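PDB 5N3U: phycocyanobilin lyase subunit beta from Nostoc sp. PCC 7120, which forms, together with the alpha subunit CpcE, a lyase that is probably required for attaching the bilin chromophore to the phycocyanin alpha chain CpcA. Local coordinates for residues S152-A157 and D185-V190; A157-Q162 and R191-L196. One frame throughout, in Å; residues are numbered along the deposited sequence.

Contact 1. Residues S152-A157 and D185-V190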
# COMPACT_ATOMS: atom_id res chain seq x y z
N SER B 152 14.00 -5.07 8.27
CA SER B 152 13.04 -5.83 9.06
C SER B 152 12.61 -7.15 8.36
O SER B 152 12.22 -8.13 9.05
CB SER B 152 11.84 -4.99 9.45
OG SER B 152 11.00 -4.73 8.36
N ILE B 153 12.65 -7.19 7.02
CA ILE B 153 12.37 -8.40 6.29
C ILE B 153 13.49 -9.36 6.51
O ILE B 153 13.26 -10.56 6.75
CB ILE B 153 12.25 -8.14 4.75
CG1 ILE B 153 11.11 -7.21 4.39
CG2 ILE B 153 12.05 -9.46 4.03
CD1 ILE B 153 9.86 -7.47 5.11
N ARG B 154 14.72 -8.89 6.41
CA ARG B 154 15.87 -9.77 6.69
C ARG B 154 15.86 -10.28 8.11
O ARG B 154 16.14 -11.42 8.34
CB ARG B 154 17.25 -9.09 6.38
CG ARG B 154 17.42 -8.60 4.98
CD ARG B 154 18.89 -8.33 4.62
NE ARG B 154 19.47 -7.18 5.35
CZ ARG B 154 19.20 -5.88 5.19
NH1 ARG B 154 18.30 -5.43 4.33
NH2 ARG B 154 19.86 -4.99 5.96
N TYR B 155 15.47 -9.44 9.07
CA TYR B 155 15.39 -9.90 10.45
C TYR B 155 14.39 -11.04 10.58
O TYR B 155 14.66 -12.10 11.18
CB TYR B 155 14.98 -8.68 11.31
CG TYR B 155 15.00 -8.94 12.80
CD1 TYR B 155 13.96 -9.59 13.41
CD2 TYR B 155 16.05 -8.50 13.58
CE1 TYR B 155 13.94 -9.83 14.79
CE2 TYR B 155 16.06 -8.75 14.96
CZ TYR B 155 15.04 -9.42 15.55
OH TYR B 155 15.04 -9.67 16.92
N ALA B 156 13.18 -10.84 10.02
CA ALA B 156 12.17 -11.85 10.10
C ALA B 156 12.62 -13.13 9.41
O ALA B 156 12.28 -14.21 9.86
CB ALA B 156 10.86 -11.37 9.47
N ALA B 157 13.32 -13.00 8.29
CA ALA B 157 13.85 -14.15 7.58
C ALA B 157 14.79 -15.02 8.42
O ALA B 157 14.72 -16.23 8.39
CB ALA B 157 14.54 -13.69 6.35
N ASP B 185 26.15 -7.89 6.21
CA ASP B 185 25.00 -7.08 6.50
C ASP B 185 25.39 -5.68 7.02
O ASP B 185 26.15 -5.53 7.95
CB ASP B 185 23.98 -7.80 7.39
CG ASP B 185 22.56 -7.37 7.08
OD1 ASP B 185 22.16 -6.24 7.45
OD2 ASP B 185 21.84 -8.16 6.40
N ALA B 186 24.83 -4.68 6.37
CA ALA B 186 24.91 -3.32 6.79
C ALA B 186 24.40 -3.09 8.22
O ALA B 186 24.93 -2.20 8.88
CB ALA B 186 24.11 -2.44 5.79
N GLU B 187 23.43 -3.89 8.71
CA GLU B 187 22.67 -3.53 9.88
C GLU B 187 23.15 -4.27 11.10
O GLU B 187 23.25 -5.47 11.11
CB GLU B 187 21.16 -3.77 9.65
CG GLU B 187 20.60 -2.86 8.58
CD GLU B 187 20.33 -1.46 9.08
OE1 GLU B 187 20.42 -1.23 10.33
OE2 GLU B 187 19.98 -0.59 8.25
N LYS B 188 23.45 -3.52 12.15
CA LYS B 188 23.91 -4.10 13.39
C LYS B 188 22.81 -4.95 14.00
O LYS B 188 23.07 -5.97 14.60
CB LYS B 188 24.26 -2.99 14.36
CG LYS B 188 25.70 -2.89 14.72
CD LYS B 188 25.90 -2.08 16.01
CE LYS B 188 25.69 -0.59 15.76
NZ LYS B 188 25.97 0.15 17.01
N ALA B 189 21.57 -4.50 13.86
CA ALA B 189 20.44 -5.28 14.35
C ALA B 189 20.32 -6.67 13.76
O ALA B 189 19.97 -7.64 14.45
CB ALA B 189 19.16 -4.52 14.11
N VAL B 190 20.59 -6.77 12.49
CA VAL B 190 20.45 -8.01 11.77
C VAL B 190 21.62 -8.95 12.12
O VAL B 190 21.45 -10.16 12.36
CB VAL B 190 20.38 -7.68 10.25
CG1 VAL B 190 20.46 -8.91 9.41
CG2 VAL B 190 19.12 -6.87 9.92

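Contact 2. Residues A157-Q162 and R191-L196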
# COMPACT_ATOMS: atom_id res chain seq x y z
N ALA B 157 13.32 -13.00 8.29
CA ALA B 157 13.85 -14.15 7.58
C ALA B 157 14.79 -15.02 8.42
O ALA B 157 14.72 -16.23 8.39
CB ALA B 157 14.54 -13.69 6.35
N ILE B 158 15.64 -14.39 9.19
CA ILE B 158 16.53 -15.08 10.15
C ILE B 158 15.71 -15.81 11.17
O ILE B 158 15.99 -16.93 11.52
CB ILE B 158 17.40 -14.09 10.98
CG1 ILE B 158 18.20 -13.17 10.11
CG2 ILE B 158 18.33 -14.81 11.94
CD1 ILE B 158 19.02 -13.87 9.10
N VAL B 159 14.67 -15.19 11.69
CA VAL B 159 13.86 -15.85 12.67
C VAL B 159 13.19 -17.10 12.08
O VAL B 159 13.07 -18.16 12.72
CB VAL B 159 12.80 -14.93 13.24
CG1 VAL B 159 11.87 -15.66 14.22
CG2 VAL B 159 13.43 -13.71 13.97
N GLY B 160 12.72 -16.99 10.84
CA GLY B 160 12.14 -18.14 10.18
C GLY B 160 13.18 -19.24 10.03
O GLY B 160 12.92 -20.36 10.36
N LEU B 161 14.34 -18.88 9.56
CA LEU B 161 15.43 -19.81 9.35
C LEU B 161 15.82 -20.52 10.61
O LEU B 161 16.04 -21.74 10.59
CB LEU B 161 16.62 -19.15 8.74
CG LEU B 161 16.59 -18.68 7.32
CD1 LEU B 161 17.81 -17.84 6.98
CD2 LEU B 161 16.45 -19.78 6.27
N GLN B 162 15.83 -19.84 11.73
CA GLN B 162 16.14 -20.49 12.98
C GLN B 162 15.14 -21.51 13.34
O GLN B 162 15.43 -22.52 13.99
CB GLN B 162 16.18 -19.46 14.11
CG GLN B 162 16.83 -19.95 15.41
CD GLN B 162 16.68 -18.89 16.51
OE1 GLN B 162 17.01 -17.74 16.34
NE2 GLN B 162 16.14 -19.27 17.62
N ARG B 191 22.83 -8.39 12.14
CA ARG B 191 24.02 -9.12 12.60
C ARG B 191 23.79 -9.68 13.97
O ARG B 191 24.09 -10.84 14.26
CB ARG B 191 25.23 -8.19 12.64
CG ARG B 191 25.79 -7.82 11.31
CD ARG B 191 27.25 -7.39 11.48
NE ARG B 191 27.42 -6.10 10.85
CZ ARG B 191 27.45 -4.90 11.47
NH1 ARG B 191 27.37 -4.76 12.79
NH2 ARG B 191 27.57 -3.81 10.73
N ALA B 192 23.23 -8.87 14.84
CA ALA B 192 22.96 -9.37 16.19
C ALA B 192 21.99 -10.50 16.23
O ALA B 192 22.04 -11.40 17.10
CB ALA B 192 22.44 -8.25 17.07
N ARG B 193 21.01 -10.44 15.35
CA ARG B 193 20.00 -11.46 15.38
C ARG B 193 20.60 -12.71 14.78
O ARG B 193 20.23 -13.79 15.16
CB ARG B 193 18.73 -11.03 14.64
CG ARG B 193 17.60 -12.03 14.78
CD ARG B 193 17.17 -12.14 16.23
NE ARG B 193 16.18 -13.13 16.44
CZ ARG B 193 16.45 -14.43 16.40
NH1 ARG B 193 17.66 -14.88 16.08
NH2 ARG B 193 15.48 -15.30 16.60
N ILE B 194 21.49 -12.55 13.82
CA ILE B 194 22.21 -13.72 13.28
C ILE B 194 22.98 -14.43 14.42
O ILE B 194 22.78 -15.63 14.67
CB ILE B 194 23.15 -13.30 12.16
CG1 ILE B 194 22.33 -12.92 10.90
CG2 ILE B 194 24.15 -14.41 11.81
CD1 ILE B 194 23.08 -12.11 9.88
N LEU B 195 23.80 -13.66 15.14
CA LEU B 195 24.49 -14.16 16.35
C LEU B 195 23.62 -14.87 17.31
O LEU B 195 23.98 -15.92 17.75
CB LEU B 195 25.18 -13.04 17.11
CG LEU B 195 26.33 -12.41 16.31
CD1 LEU B 195 26.74 -11.10 16.98
CD2 LEU B 195 27.50 -13.39 16.13
N LEU B 196 22.45 -14.33 17.63
CA LEU B 196 21.54 -15.03 18.49
C LEU B 196 21.10 -16.34 17.84
O LEU B 196 20.92 -17.33 18.55
CB LEU B 196 20.28 -14.23 18.80
CG LEU B 196 19.24 -14.86 19.71
CD1 LEU B 196 19.87 -15.23 21.06
CD2 LEU B 196 18.11 -13.90 19.97

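Contact 1. Residues S152-A157 and D185-V190
Arg154 takes hold of Asp185 side-on, with NE and NH2 each going to a different carboxylate oxygen, and the same carboxylate also closes a turn in its own backbone. Arg154 NE lies 2.8 Å from Asp185 OD2 and meets its syn lone pair, although this oxygen is tilted somewhat from the guanidinium plane. The second bond of the salt bridge is straighter, at 161°: Arg154 NH2 reaches Asp185 OD1 over 3.0 Å, with the acceptor in the guanidinium plane. The anti lone pair of Asp185 OD1 takes the backbone N of Glu187, also 3.0 Å away, which makes an Asx turn. OD1 is thus gripped by two donors; with OD2 held as well, the carboxylate probably has little freedom to rotate. The turn sits in the short link between helices 171-184 and 188-198, and Glu187 is the N-cap residue of the latter; the salt bridge therefore ties helix 151-163 of the HEAT-repeat region to the turn that joins the next two helices. A bend at chi3 (-68°) swings the arginine's guanidinium toward Asp185, while NH1 donates a hydrogen bond to Asp148 O. At the guanidinium edge, Glu187 CG approaches Arg154 NH2 at 3.5 Å; the carboxylate of Glu187 turns to Lys245 of the alpha subunit. On the next residue, Tyr155 presents its ring edge to Ala189 O, 4.1 Å from CE2, and its OH is hydrogen-bonded to Asp273 of the alpha subunit. Val190 CG1 rests against the aliphatic start of Arg154, 4.4 Å from its CB.

Contact 2. Residues A157-Q162 and R191-L196
Helices 157-162 and 191-196 run side by side in the same direction, their axes 8° from parallel and 9.9 Å apart, with Ile158 and Ile194 nearest in the backbone at 6.6 Å between CA atoms. Arg193 makes the largest contribution to the interface. Its CG stands anti to the backbone N (chi1 -174°) and the chain then bends at chi2, which carries the guanidinium across to the neighbouring helix. There both terminal nitrogens, end-on, converge on one acceptor: Arg193 NH1 and NH2 each donate a hydrogen bond of 2.9 Å to Gln162 OE1, and the oxygen sits almost exactly in the guanidinium plane. The two bonds meet the amide differently. NH1 comes in nearly along the C=O axis, whereas NH2 stands above the carbonyl plane, and the amide and guanidinium planes are turned 56° apart. Gln162 itself reaches over as an extended chain. NH2 has a second and stronger partner in Asp273 of the alpha subunit, so the arginine links two helices of this chain to the other subunit; the nearby negative charge probably helps to fix its orientation. Val159 CG2 packs beside the group, 3.7 Å from Arg193 NH2, and Leu196 CD2 lies over one face of the guanidinium, toward its rim. Deeper between the helices, Ile158 uses two branches: CG2 rests against Arg193 CG at 4.0 Å, and CD1 meets Ile194 CG1 at 3.9 Å, the two isoleucines crossing at about a right angle. Met181 of helix 171-184 touches both isoleucines and covers their apolar patch. Parallel neighbours of this kind, backed by an intervening helix, are typical of successive HEAT repeats in an alpha-solenoid.

Following the chain from the N terminus, helix 151-163 supplies first 152-157 and then 157-162, Ala157 belonging to both. The chain next runs through helix 171-184 and passes through the turn at 185-187 into helix 188-198; 185-190 spans that turn and the first helical residues, and 191-196 follows. Contact 1 closes a loop of 27 intervening residues and contact 2 one of 28. Because the segments alternate, the two loops cross, as expected for helices aligned in parallel: contact 1 joins their N-terminal ends and contact 2 continues down the pair. Their centres are 8 Å apart, and Asp185 O probably accepts a hydrogen bond from Arg191 NE between them. Both contacts also reach the alpha subunit, where Tyr155 and Arg193 share Asp273.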